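Local coordinates for FrpC operon protein (Neisseria meningitidis, PDB 5EDF) that is of uncertain biochemical function but binds the iron-regulated RTX protein FrpC and is putatively involved in adhesion, at residues S64-K69 against V75-N80; F87-F90 against L95-V98; V191-F196 against Q213-L218; Y32-R37 against Q220-N225; F6-P11 against F15-T20. One frame throughout, in Å; residues are numbered along the deposited sequence.

Contact 1, the hairpin at one edge of the nine-stranded antiparallel sheet, touches all the others. Contact 2 lies on one side of it, centres about 10 Å apart, where Tyr66 meets Ser97 and Tyr79 meets Phe87. Contact 3, its centre about 11 Å from that of contact 1, brings helix 205-224 against the same sheet, and Leu76 rests on Val215. Contact 4 uses the end of that helix; its centre is about 12 Å from that of contact 3, and Leu218 packs on Tyr34. Contact 5 adjoins contact 4 through Tyr32, centres about 11 Å apart. A sodium ion lies about 11 Å from the side chain of Ser64 and about 14 Å from that of Tyr34.

Contact 1: S64-K69 against V75-N80; sequences SVYYKK and VLEPYN
Glu77 runs alongside Tyr66, both side chains pointing the same way from an antiparallel hydrogen-bonded pair, with the ring and carboxylate planes 51° apart. OE1 of Glu77 lies in the plane of the Tyr66 ring, at its edge, 3.5 Å from Tyr66 CD2. Lys68 emerges on the same face and crosses Glu77 obliquely. Its chain bends at chi3 (77°), which carries NZ over to the carboxylate: Lys68 NZ and Glu77 OE2 form a salt bridge of 2.8 Å, OE2 being met on its syn side, 25° out of the carboxylate plane. Water 1 joins the other oxygen, accepting from Lys68 NZ and donating to Glu77 OE1, which also receives Asn83 ND2. On the opposite face Leu76 turns CD2 to Tyr67 CB at 3.8 Å, while Leu76 CB approaches Val65 CB at 4.2 Å. Four backbone bonds, given and taken by Tyr66 with Glu77 and by Lys68 with Val75, fix the register of this hairpin. The two faces thus differ in chemistry: the apolar one turns toward helix 205-224, whereas on the other the ammonium, the water and Asn83 spread the carboxylate charge over several partners and probably stabilise its ionised form.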
# COMPACT_ATOMS: atom_id res chain seq x y z
N SER A 64 6.56 3.80 -3.64
CA SER A 64 5.73 3.46 -4.78
C SER A 64 6.15 2.09 -5.26
O SER A 64 7.33 1.81 -5.42
CB SER A 64 5.83 4.54 -5.88
OG SER A 64 5.50 5.84 -5.43
N VAL A 65 5.17 1.21 -5.45
CA VAL A 65 5.42 -0.15 -5.92
C VAL A 65 4.62 -0.48 -7.17
O VAL A 65 3.44 -0.14 -7.30
CB VAL A 65 5.11 -1.20 -4.85
CG1 VAL A 65 6.06 -1.08 -3.63
CG2 VAL A 65 3.65 -1.09 -4.36
N TYR A 66 5.29 -1.13 -8.11
CA TYR A 66 4.62 -1.70 -9.25
C TYR A 66 4.06 -3.05 -8.85
O TYR A 66 4.76 -3.87 -8.23
CB TYR A 66 5.61 -1.87 -10.42
CG TYR A 66 5.10 -2.63 -11.63
CD1 TYR A 66 4.08 -2.13 -12.41
CD2 TYR A 66 5.65 -3.83 -11.98
CE1 TYR A 66 3.63 -2.80 -13.52
CE2 TYR A 66 5.22 -4.49 -13.11
CZ TYR A 66 4.20 -3.98 -13.85
OH TYR A 66 3.74 -4.66 -14.99
N TYR A 67 2.79 -3.29 -9.17
CA TYR A 67 2.19 -4.60 -8.86
C TYR A 67 1.96 -5.33 -10.15
O TYR A 67 1.57 -4.76 -11.16
CB TYR A 67 0.92 -4.47 -8.01
CG TYR A 67 -0.30 -3.86 -8.71
CD1 TYR A 67 -1.16 -4.64 -9.44
CD2 TYR A 67 -0.54 -2.50 -8.65
CE1 TYR A 67 -2.26 -4.09 -10.08
CE2 TYR A 67 -1.63 -1.94 -9.26
CZ TYR A 67 -2.50 -2.73 -9.97
OH TYR A 67 -3.59 -2.13 -10.58
N LYS A 68 2.28 -6.63 -10.10
CA LYS A 68 2.32 -7.47 -11.29
C LYS A 68 1.73 -8.85 -11.06
O LYS A 68 2.02 -9.49 -10.05
CB LYS A 68 3.79 -7.60 -11.71
CG LYS A 68 4.05 -8.35 -12.96
CD LYS A 68 5.53 -8.38 -13.28
CE LYS A 68 6.33 -9.37 -12.45
NZ LYS A 68 7.74 -9.50 -12.95
N LYS A 69 0.95 -9.35 -12.03
CA LYS A 69 0.38 -10.68 -11.95
C LYS A 69 1.44 -11.73 -12.33
O LYS A 69 2.15 -11.55 -13.33
CB LYS A 69 -0.81 -10.76 -12.91
CG LYS A 69 -1.68 -11.97 -12.75
CD LYS A 69 -2.51 -11.87 -11.50
CE LYS A 69 -3.37 -13.10 -11.32
NZ LYS A 69 -4.58 -13.06 -12.19
N VAL A 75 2.75 -9.82 -7.30
CA VAL A 75 3.97 -9.41 -6.61
C VAL A 75 4.16 -7.91 -6.71
O VAL A 75 3.59 -7.28 -7.60
CB VAL A 75 5.24 -10.14 -7.14
CG1 VAL A 75 5.10 -11.62 -6.91
CG2 VAL A 75 5.50 -9.79 -8.59
N LEU A 76 4.95 -7.37 -5.79
CA LEU A 76 5.30 -5.95 -5.76
C LEU A 76 6.75 -5.78 -6.13
O LEU A 76 7.62 -6.53 -5.67
CB LEU A 76 5.11 -5.36 -4.36
CG LEU A 76 3.75 -5.61 -3.72
CD1 LEU A 76 3.74 -5.01 -2.31
CD2 LEU A 76 2.57 -5.14 -4.60
N GLU A 77 7.02 -4.74 -6.90
CA GLU A 77 8.39 -4.46 -7.36
C GLU A 77 8.77 -3.01 -7.20
O GLU A 77 7.94 -2.14 -7.42
CB GLU A 77 8.53 -4.81 -8.85
CG GLU A 77 8.28 -6.26 -9.14
CD GLU A 77 8.49 -6.67 -10.58
OE1 GLU A 77 8.53 -5.81 -11.48
OE2 GLU A 77 8.60 -7.90 -10.81
N PRO A 78 10.06 -2.74 -6.92
CA PRO A 78 10.59 -1.39 -7.09
C PRO A 78 10.81 -1.12 -8.56
O PRO A 78 10.68 -2.01 -9.40
CB PRO A 78 11.93 -1.48 -6.38
CG PRO A 78 12.37 -2.88 -6.63
CD PRO A 78 11.14 -3.69 -6.61
N TYR A 79 11.18 0.13 -8.87
CA TYR A 79 11.56 0.47 -10.23
C TYR A 79 12.72 -0.40 -10.70
O TYR A 79 13.76 -0.51 -10.01
CB TYR A 79 11.95 1.95 -10.27
CG TYR A 79 12.36 2.55 -11.60
CD1 TYR A 79 11.54 3.45 -12.26
CD2 TYR A 79 13.59 2.24 -12.18
CE1 TYR A 79 11.92 4.04 -13.45
CE2 TYR A 79 14.00 2.84 -13.38
CZ TYR A 79 13.15 3.73 -14.01
OH TYR A 79 13.50 4.36 -15.22
N ASN A 80 12.56 -0.98 -11.89
CA ASN A 80 13.64 -1.75 -12.50
C ASN A 80 13.55 -1.64 -14.02
O ASN A 80 12.59 -1.05 -14.55
CB ASN A 80 13.66 -3.21 -11.98
CG ASN A 80 12.44 -4.00 -12.36
OD1 ASN A 80 11.94 -3.89 -13.48
ND2 ASN A 80 11.98 -4.85 -11.46
O HOH W 1 8.99 -6.86 -13.87

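Contact 2: F87-F90 against L95-V98; sequences FIQF and LDSV
Val98 presents its two methyl groups to two phenylalanine rings of helix 84-93, and these CH-pi contacts dominate. Val98 CG1 stands over the middle of the Phe90 ring, 3.6 Å from the centroid and only 7° off the normal, so the methyl meets all six ring carbons at similar range. Val98 CG2 faces the Phe87 ring more loosely, 4.3 Å from the centroid and 11° off the normal. Van der Waals packing adds to this: with CG1 anti to the backbone N of Val98 (chi1 174°), the methyl that lies over Phe90 also touches Phe87, Val98 CG1 being 3.8 Å from Phe87 CE1, and Phe90 CD1 reaches Val98 CB at 3.7 Å.

Polar groups take a smaller part across the contact. The aliphatic part of Gln89 crosses Asp96 at about a right angle, its CB 3.3 Å from Asp96 OD2, while its amide turns off to Asp93. Within the loop, Ser97 N gives a 2.8 Å bond to the anti lone pair of Asp96 OD1, an oxygen that His86 also engages; Ser97 is the centre of an inverse gamma turn.

The loop links helix 84-93 to strand 98-105, and the helix lies against the sheet, where Phe87 touches Tyr66 and Phe90 touches Ser64 of strand 61-70.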
# COMPACT_ATOMS: atom_id res chain seq x y z
N PHE A 87 6.39 2.91 -14.40
CA PHE A 87 6.75 4.05 -13.55
C PHE A 87 6.78 5.37 -14.30
O PHE A 87 6.38 6.40 -13.76
CB PHE A 87 8.08 3.82 -12.84
CG PHE A 87 7.97 2.89 -11.67
CD1 PHE A 87 7.59 3.38 -10.44
CD2 PHE A 87 8.25 1.52 -11.77
CE1 PHE A 87 7.51 2.55 -9.34
CE2 PHE A 87 8.15 0.69 -10.66
CZ PHE A 87 7.79 1.17 -9.47
N ILE A 88 7.26 5.37 -15.55
CA ILE A 88 7.28 6.61 -16.32
C ILE A 88 5.86 7.12 -16.55
O ILE A 88 5.59 8.31 -16.41
CB ILE A 88 8.00 6.42 -17.67
CG1 ILE A 88 9.49 6.26 -17.41
CG2 ILE A 88 7.73 7.58 -18.59
CD1 ILE A 88 10.27 5.73 -18.53
N GLN A 89 4.95 6.24 -16.93
CA GLN A 89 3.55 6.61 -17.04
C GLN A 89 2.98 7.15 -15.73
O GLN A 89 2.29 8.16 -15.68
CB GLN A 89 2.75 5.42 -17.58
CG GLN A 89 1.26 5.72 -17.78
CD GLN A 89 1.01 6.65 -18.93
OE1 GLN A 89 1.25 6.28 -20.08
NE2 GLN A 89 0.53 7.86 -18.63
N PHE A 90 3.27 6.44 -14.65
CA PHE A 90 2.83 6.85 -13.31
C PHE A 90 3.34 8.24 -12.96
O PHE A 90 2.60 9.06 -12.45
CB PHE A 90 3.36 5.79 -12.33
CG PHE A 90 3.40 6.22 -10.90
CD1 PHE A 90 2.26 6.23 -10.14
CD2 PHE A 90 4.60 6.59 -10.32
CE1 PHE A 90 2.32 6.62 -8.81
CE2 PHE A 90 4.64 6.98 -8.98
CZ PHE A 90 3.51 6.99 -8.26
N LEU A 95 -1.49 7.20 -13.95
CA LEU A 95 -2.42 6.22 -14.54
C LEU A 95 -1.72 4.95 -15.03
O LEU A 95 -1.63 4.66 -16.22
CB LEU A 95 -3.28 6.84 -15.62
CG LEU A 95 -4.15 8.03 -15.19
CD1 LEU A 95 -5.03 8.42 -16.35
CD2 LEU A 95 -5.01 7.74 -13.93
N ASP A 96 -1.19 4.21 -14.07
CA ASP A 96 -0.57 2.92 -14.34
C ASP A 96 -0.65 2.09 -13.05
O ASP A 96 -1.19 2.58 -12.04
CB ASP A 96 0.87 3.08 -14.86
CG ASP A 96 1.27 1.99 -15.87
OD1 ASP A 96 1.10 0.80 -15.58
OD2 ASP A 96 1.72 2.32 -16.99
N SER A 97 -0.19 0.84 -13.11
CA SER A 97 -0.33 -0.13 -12.02
C SER A 97 0.78 0.05 -11.01
O SER A 97 1.59 -0.85 -10.77
CB SER A 97 -0.35 -1.56 -12.54
OG SER A 97 0.84 -1.86 -13.23
N VAL A 98 0.83 1.25 -10.43
CA VAL A 98 1.80 1.61 -9.43
C VAL A 98 1.02 2.18 -8.25
O VAL A 98 0.30 3.19 -8.39
CB VAL A 98 2.83 2.61 -9.97
CG1 VAL A 98 3.74 3.09 -8.84
CG2 VAL A 98 3.65 2.00 -11.15

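Contact 3: V191-F196 against Q213-L218; sequences VQYYPF and QQVEQL
Val191 and Val215 are the residues whose CA atoms come nearest, at 8.6 Å: strand 189-193 and helix 205-224 meet through side chains alone, with no hydrogen bond between the segments. The strand sends Val191 and Tyr193, two residues apart and therefore on the same face, toward the helix, which answers with Val215. The two valines reach past one another from opposing sides, CG1 of Val191 resting 3.8 Å from CG1 of Val215. The other branch, Val215 CG2, meets the far end of Tyr193, lying 3.8 Å from Tyr193 CZ and 3.7 Å from Tyr193 OH. Tyr193 CG lies between the backbone N and the carbonyl carbon (chi1 60°), and from there the ring extends toward the helix; its CE2 adds a 4.0 Å contact with Val215 CG1. Pro195 CB lies at the edge of the ring, in its plane. Ile101 of strand 98-105 touches Val191, Tyr193 and Val215 alike. This layer of helix on sheet lies close to the centre of the chain. The contact is apolar in substance, and the buried hydroxyl of Tyr193 is satisfied by His212 ND1 of the same helix.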
# COMPACT_ATOMS: atom_id res chain seq x y z
N VAL A 191 0.84 2.26 8.24
CA VAL A 191 1.07 1.97 6.83
C VAL A 191 -0.30 1.99 6.17
O VAL A 191 -1.16 1.16 6.50
CB VAL A 191 1.80 0.64 6.69
CG1 VAL A 191 2.00 0.31 5.25
CG2 VAL A 191 3.14 0.72 7.45
N GLN A 192 -0.53 2.96 5.30
CA GLN A 192 -1.86 3.24 4.76
C GLN A 192 -1.73 3.36 3.26
O GLN A 192 -0.86 4.08 2.74
CB GLN A 192 -2.41 4.52 5.36
CG GLN A 192 -2.59 4.44 6.87
CD GLN A 192 -3.00 5.71 7.55
OE1 GLN A 192 -3.21 6.73 6.92
NE2 GLN A 192 -3.08 5.65 8.88
N TYR A 193 -2.62 2.70 2.52
CA TYR A 193 -2.49 2.67 1.08
C TYR A 193 -3.78 2.24 0.40
O TYR A 193 -4.62 1.60 1.01
CB TYR A 193 -1.33 1.75 0.69
CG TYR A 193 -1.41 0.31 1.12
CD1 TYR A 193 -1.85 -0.67 0.24
CD2 TYR A 193 -1.03 -0.09 2.39
CE1 TYR A 193 -1.92 -2.00 0.63
CE2 TYR A 193 -1.08 -1.41 2.78
CZ TYR A 193 -1.53 -2.37 1.91
OH TYR A 193 -1.60 -3.72 2.21
N TYR A 194 -3.87 2.54 -0.87
CA TYR A 194 -4.90 2.11 -1.81
C TYR A 194 -4.22 1.19 -2.82
O TYR A 194 -3.57 1.67 -3.76
CB TYR A 194 -5.55 3.30 -2.52
CG TYR A 194 -6.31 4.25 -1.64
CD1 TYR A 194 -7.49 3.90 -1.06
CD2 TYR A 194 -5.84 5.55 -1.40
CE1 TYR A 194 -8.20 4.75 -0.23
CE2 TYR A 194 -6.54 6.43 -0.59
CZ TYR A 194 -7.72 6.04 -0.00
OH TYR A 194 -8.43 6.93 0.81
N PRO A 195 -4.29 -0.12 -2.61
CA PRO A 195 -3.63 -1.03 -3.53
C PRO A 195 -4.43 -1.35 -4.78
O PRO A 195 -5.64 -1.08 -4.85
CB PRO A 195 -3.49 -2.31 -2.70
CG PRO A 195 -4.75 -2.29 -1.89
CD PRO A 195 -4.98 -0.85 -1.53
N PHE A 196 -3.78 -1.99 -5.74
CA PHE A 196 -4.47 -2.45 -6.94
C PHE A 196 -5.23 -1.31 -7.64
O PHE A 196 -6.37 -1.49 -8.09
CB PHE A 196 -5.44 -3.59 -6.58
CG PHE A 196 -4.81 -4.85 -6.08
CD1 PHE A 196 -4.11 -5.66 -6.94
CD2 PHE A 196 -5.02 -5.30 -4.76
CE1 PHE A 196 -3.62 -6.88 -6.53
CE2 PHE A 196 -4.51 -6.52 -4.35
CZ PHE A 196 -3.83 -7.30 -5.22
N GLN A 213 0.31 -9.00 3.09
CA GLN A 213 1.42 -9.77 3.63
C GLN A 213 2.73 -9.33 2.98
O GLN A 213 3.77 -9.25 3.64
CB GLN A 213 1.19 -11.28 3.43
CG GLN A 213 0.09 -11.83 4.28
CD GLN A 213 -0.29 -13.27 3.94
OE1 GLN A 213 -0.11 -13.73 2.82
NE2 GLN A 213 -0.88 -13.95 4.89
N GLN A 214 2.70 -9.05 1.68
CA GLN A 214 3.89 -8.56 1.00
C GLN A 214 4.31 -7.17 1.52
O GLN A 214 5.47 -6.92 1.71
CB GLN A 214 3.67 -8.54 -0.51
CG GLN A 214 3.51 -9.95 -1.09
CD GLN A 214 2.90 -9.93 -2.46
OE1 GLN A 214 3.06 -8.97 -3.21
NE2 GLN A 214 2.17 -10.98 -2.81
N VAL A 215 3.33 -6.31 1.80
CA VAL A 215 3.60 -4.98 2.35
C VAL A 215 4.23 -5.11 3.74
O VAL A 215 5.19 -4.42 4.04
CB VAL A 215 2.35 -4.11 2.38
CG1 VAL A 215 2.64 -2.82 3.12
CG2 VAL A 215 1.88 -3.83 0.98
N GLU A 216 3.71 -6.00 4.58
CA GLU A 216 4.24 -6.19 5.93
C GLU A 216 5.70 -6.64 5.84
O GLU A 216 6.55 -6.12 6.54
CB GLU A 216 3.43 -7.25 6.67
CG GLU A 216 2.03 -6.87 6.98
CD GLU A 216 1.29 -7.94 7.74
OE1 GLU A 216 0.97 -9.01 7.17
OE2 GLU A 216 1.01 -7.66 8.92
N GLN A 217 5.99 -7.60 4.98
CA GLN A 217 7.35 -8.08 4.81
C GLN A 217 8.27 -6.95 4.32
O GLN A 217 9.42 -6.79 4.80
CB GLN A 217 7.37 -9.29 3.87
CG GLN A 217 8.72 -9.92 3.61
CD GLN A 217 8.63 -10.98 2.51
OE1 GLN A 217 8.31 -10.68 1.35
NE2 GLN A 217 8.86 -12.23 2.89
N LEU A 218 7.76 -6.16 3.38
CA LEU A 218 8.53 -5.07 2.79
C LEU A 218 8.89 -4.01 3.85
O LEU A 218 10.05 -3.61 4.01
CB LEU A 218 7.74 -4.47 1.62
CG LEU A 218 8.40 -3.33 0.86
CD1 LEU A 218 9.75 -3.77 0.27
CD2 LEU A 218 7.45 -2.85 -0.21

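Contact 4: Y32-R37 against Q220-N225; sequences YGYLAR and QSFVNN
Phe222 directs the edge of its ring at the face of Tyr34, an edge-to-face pair with centroids 5.8 Å apart and planes at 60°. Phe222 CZ stands 4.3 Å above the Tyr34 plane, offset toward the rim, and the nearest pair of atoms is Tyr34 CD2 with Phe222 CE1, also at 4.3 Å. Both side chains choose a similar first torsion, CG lying beside the backbone N and opposite the carbonyl carbon. The second torsions set them apart: the Tyr34 ring stands steeply to the plane of its CA, CB and CG (chi2 -71°), whereas the Phe222 ring lies much closer to the corresponding plane (chi2 -20°), an unusual rotation that turns its edge to Tyr34. The CA atoms stay 10.9 Å apart, so the rings alone bridge a short 3-10 segment after strand 26-31 and the closing turns of helix 205-224, which are 183 residues apart in sequence. In this way the C-terminal helix reaches back to the N-terminal part of the fold. Met28 and Pro31 of strand 26-31, and Ile63 of strand 61-70, pack against Phe222 as well, while Pro78, Val65 and, one turn back along the helix, Leu218 touch Tyr34.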
# COMPACT_ATOMS: atom_id res chain seq x y z
N TYR A 32 16.46 2.22 -3.03
CA TYR A 32 16.04 3.46 -3.63
C TYR A 32 15.04 3.30 -4.75
O TYR A 32 14.32 4.26 -5.07
CB TYR A 32 17.25 4.31 -4.04
CG TYR A 32 17.92 4.00 -5.34
CD1 TYR A 32 18.29 2.71 -5.72
CD2 TYR A 32 18.27 5.03 -6.19
CE1 TYR A 32 18.95 2.47 -6.92
CE2 TYR A 32 18.93 4.80 -7.35
CZ TYR A 32 19.29 3.53 -7.73
OH TYR A 32 19.99 3.29 -8.90
N GLY A 33 14.94 2.12 -5.34
CA GLY A 33 13.94 1.86 -6.35
C GLY A 33 12.50 1.91 -5.89
O GLY A 33 11.61 1.98 -6.72
N TYR A 34 12.28 1.94 -4.57
CA TYR A 34 10.93 2.13 -4.02
C TYR A 34 10.56 3.60 -3.87
O TYR A 34 9.50 3.90 -3.37
CB TYR A 34 10.85 1.45 -2.65
CG TYR A 34 10.91 -0.05 -2.73
CD1 TYR A 34 9.84 -0.80 -3.24
CD2 TYR A 34 12.03 -0.74 -2.33
CE1 TYR A 34 9.91 -2.19 -3.32
CE2 TYR A 34 12.08 -2.11 -2.39
CZ TYR A 34 11.02 -2.83 -2.88
OH TYR A 34 11.09 -4.22 -2.98
N LEU A 35 11.43 4.50 -4.33
CA LEU A 35 11.29 5.95 -4.12
C LEU A 35 11.09 6.74 -5.41
O LEU A 35 11.62 7.85 -5.55
CB LEU A 35 12.47 6.50 -3.32
CG LEU A 35 12.72 5.82 -1.95
CD1 LEU A 35 14.09 6.23 -1.42
CD2 LEU A 35 11.60 6.10 -0.97
N ALA A 36 10.30 6.20 -6.33
CA ALA A 36 10.13 6.82 -7.63
C ALA A 36 9.61 8.25 -7.59
O ALA A 36 9.89 9.05 -8.52
CB ALA A 36 9.24 5.95 -8.55
N ARG A 37 8.85 8.62 -6.57
CA ARG A 37 8.40 10.03 -6.49
C ARG A 37 9.52 11.02 -6.12
O ARG A 37 9.38 12.24 -6.32
CB ARG A 37 7.25 10.21 -5.51
CG ARG A 37 5.98 9.59 -5.96
CD ARG A 37 4.87 9.72 -4.94
NE ARG A 37 3.57 9.31 -5.42
CZ ARG A 37 2.70 10.07 -6.07
NH1 ARG A 37 2.99 11.35 -6.34
NH2 ARG A 37 1.54 9.58 -6.42
N GLN A 220 8.90 -4.32 7.07
CA GLN A 220 9.80 -4.91 8.06
C GLN A 220 11.24 -5.00 7.54
O GLN A 220 12.17 -4.86 8.32
CB GLN A 220 9.31 -6.28 8.51
CG GLN A 220 8.04 -6.17 9.38
CD GLN A 220 7.39 -7.49 9.67
OE1 GLN A 220 7.34 -8.38 8.82
NE2 GLN A 220 6.85 -7.62 10.88
N SER A 221 11.40 -5.18 6.23
CA SER A 221 12.75 -5.27 5.62
C SER A 221 13.50 -3.93 5.73
O SER A 221 14.71 -3.91 5.72
CB SER A 221 12.70 -5.74 4.16
OG SER A 221 12.37 -4.69 3.27
N PHE A 222 12.76 -2.83 5.85
CA PHE A 222 13.36 -1.52 5.94
C PHE A 222 13.92 -1.21 7.33
O PHE A 222 14.71 -0.31 7.51
CB PHE A 222 12.34 -0.42 5.60
CG PHE A 222 11.72 -0.49 4.21
CD1 PHE A 222 12.27 -1.17 3.16
CD2 PHE A 222 10.54 0.21 3.99
CE1 PHE A 222 11.67 -1.18 1.90
CE2 PHE A 222 9.94 0.22 2.76
CZ PHE A 222 10.48 -0.50 1.72
N VAL A 223 13.49 -1.96 8.34
CA VAL A 223 13.93 -1.70 9.70
C VAL A 223 14.76 -2.87 10.23
O VAL A 223 15.29 -2.80 11.34
CB VAL A 223 12.75 -1.43 10.63
CG1 VAL A 223 12.16 -0.09 10.29
CG2 VAL A 223 11.70 -2.52 10.53
N ASN A 224 14.84 -3.92 9.44
CA ASN A 224 15.99 -4.82 9.44
C ASN A 224 17.22 -4.12 8.83
O ASN A 224 18.36 -4.47 9.15
CB ASN A 224 15.68 -6.10 8.64
CG ASN A 224 14.52 -6.89 9.21
OD1 ASN A 224 14.15 -6.72 10.38
ND2 ASN A 224 13.92 -7.75 8.39
N ASN A 225 16.97 -3.14 7.95
CA ASN A 225 18.00 -2.31 7.29
C ASN A 225 18.64 -3.04 6.12
O ASN A 225 19.38 -2.44 5.32
CB ASN A 225 19.09 -1.80 8.26
CG ASN A 225 18.55 -0.87 9.36
OD1 ASN A 225 17.48 -0.27 9.24
ND2 ASN A 225 19.32 -0.75 10.44

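Contact 5: F6-P11 against F15-T20; sequences FNNPEP and FEHTVT
Asn8 lays its amide over the imidazole of His17, the two planes only 22° apart and stacked. Followed outward, the side chain leaves CB with CG opposite the carbonyl carbon and beside the backbone N (chi1 -77°), and this swings the amide across the ring. Asn8 CG then lies 3.6 Å from His17 CG. From there the amide divides. Its oxygen, OD1, sits over the middle of the imidazole, 3.2 Å above the plane; it is 3.3 Å from His17 ND1, but the angle is poor and no hydrogen bond forms. The nitrogen, ND2, passes over the root of the ring, 3.6 Å from His17 CB, and makes its bonds away from the imidazole: to Leu47 O, and to water 2 at 3.0 Å, which in turn donates to Thr18 O.

Pro9 adds CD near His17 NE2, 3.9 Å away, the two side chains crossing at about a right angle. Farther along, Glu16 bends at chi2 so that OE1 comes within 3.7 Å of Pro11 CB; the carboxylate itself is bound by backbone N-H groups of the intervening loop, OE2 by Met12 and Thr13 and OE1 by Gly14. Asn7 and Asn8 form a classic beta bulge opposite Trp46, and the segment folds back beside the start of strand 18-23, with Tyr32 close to both sides.

The amide thus meets the ring by stacking and bonds through its N-H groups, one of them reaching the strand by way of a water, while three backbone N-H groups probably help to stabilise the negative charge of Glu16.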
# COMPACT_ATOMS: atom_id res chain seq x y z
N PHE A 6 20.03 14.38 -5.21
CA PHE A 6 19.52 13.40 -6.15
C PHE A 6 20.69 12.85 -6.99
O PHE A 6 20.68 12.89 -8.22
CB PHE A 6 18.45 14.02 -7.03
CG PHE A 6 17.26 14.54 -6.29
CD1 PHE A 6 16.14 13.75 -6.09
CD2 PHE A 6 17.27 15.83 -5.80
CE1 PHE A 6 15.05 14.24 -5.39
CE2 PHE A 6 16.18 16.33 -5.10
CZ PHE A 6 15.07 15.54 -4.91
N ASN A 7 21.69 12.34 -6.29
CA ASN A 7 22.96 11.96 -6.91
C ASN A 7 23.02 10.52 -7.40
O ASN A 7 24.05 10.09 -7.92
CB ASN A 7 24.14 12.11 -5.91
CG ASN A 7 24.31 13.52 -5.35
OD1 ASN A 7 24.05 14.50 -6.04
ND2 ASN A 7 24.78 13.62 -4.09
N ASN A 8 21.95 9.74 -7.22
CA ASN A 8 21.96 8.33 -7.63
C ASN A 8 21.48 8.17 -9.07
O ASN A 8 20.62 8.92 -9.51
CB ASN A 8 21.12 7.45 -6.69
CG ASN A 8 21.81 7.13 -5.38
OD1 ASN A 8 23.03 6.96 -5.31
ND2 ASN A 8 21.02 7.03 -4.30
N PRO A 9 22.02 7.16 -9.77
CA PRO A 9 21.65 6.88 -11.15
C PRO A 9 20.28 6.20 -11.23
O PRO A 9 19.79 5.65 -10.26
CB PRO A 9 22.75 5.92 -11.59
CG PRO A 9 23.10 5.15 -10.35
CD PRO A 9 23.05 6.22 -9.28
N GLU A 10 19.69 6.23 -12.40
CA GLU A 10 18.51 5.41 -12.67
C GLU A 10 18.80 3.97 -12.25
O GLU A 10 19.82 3.43 -12.62
CB GLU A 10 18.22 5.44 -14.18
CG GLU A 10 16.97 4.69 -14.56
CD GLU A 10 16.79 4.49 -16.05
OE1 GLU A 10 17.63 4.92 -16.87
OE2 GLU A 10 15.79 3.85 -16.43
N PRO A 11 17.90 3.34 -11.47
CA PRO A 11 18.13 1.95 -11.11
C PRO A 11 18.03 0.94 -12.26
O PRO A 11 17.26 1.14 -13.21
CB PRO A 11 17.02 1.64 -10.07
CG PRO A 11 16.44 2.95 -9.68
CD PRO A 11 16.69 3.88 -10.83
N PHE A 15 17.82 -1.97 -6.22
CA PHE A 15 18.50 -2.32 -4.96
C PHE A 15 19.94 -1.83 -4.88
O PHE A 15 20.61 -2.08 -3.89
CB PHE A 15 18.43 -3.85 -4.76
CG PHE A 15 17.03 -4.36 -4.60
CD1 PHE A 15 16.38 -4.24 -3.37
CD2 PHE A 15 16.33 -4.85 -5.67
CE1 PHE A 15 15.05 -4.68 -3.23
CE2 PHE A 15 15.00 -5.27 -5.52
CZ PHE A 15 14.39 -5.17 -4.31
N GLU A 16 20.40 -1.08 -5.88
CA GLU A 16 21.81 -0.71 -5.94
C GLU A 16 22.21 0.29 -4.88
O GLU A 16 23.38 0.38 -4.56
CB GLU A 16 22.13 -0.10 -7.31
CG GLU A 16 21.96 -1.01 -8.48
CD GLU A 16 20.58 -1.00 -9.14
OE1 GLU A 16 19.56 -0.54 -8.56
OE2 GLU A 16 20.50 -1.46 -10.29
N HIS A 17 21.26 1.08 -4.40
CA HIS A 17 21.46 2.07 -3.39
C HIS A 17 20.31 2.06 -2.45
O HIS A 17 19.21 1.57 -2.80
CB HIS A 17 21.52 3.47 -4.02
CG HIS A 17 22.71 3.66 -4.87
ND1 HIS A 17 23.95 3.91 -4.33
CD2 HIS A 17 22.87 3.62 -6.21
CE1 HIS A 17 24.83 4.03 -5.31
NE2 HIS A 17 24.21 3.86 -6.46
N THR A 18 20.55 2.55 -1.25
CA THR A 18 19.50 2.79 -0.27
C THR A 18 19.52 4.26 0.12
O THR A 18 20.52 4.97 -0.04
CB THR A 18 19.68 1.94 0.95
OG1 THR A 18 20.94 2.26 1.57
CG2 THR A 18 19.66 0.42 0.65
N VAL A 19 18.41 4.71 0.70
CA VAL A 19 18.33 6.01 1.35
C VAL A 19 17.90 5.79 2.81
O VAL A 19 16.93 5.05 3.06
CB VAL A 19 17.41 6.98 0.62
CG1 VAL A 19 17.31 8.36 1.36
CG2 VAL A 19 17.87 7.17 -0.83
N THR A 20 18.55 6.47 3.74
CA THR A 20 18.26 6.40 5.14
C THR A 20 17.37 7.57 5.59
O THR A 20 17.65 8.74 5.31
CB THR A 20 19.52 6.34 5.96
OG1 THR A 20 20.29 5.20 5.56
CG2 THR A 20 19.21 6.29 7.46
O HOH W 2 21.90 6.94 -1.42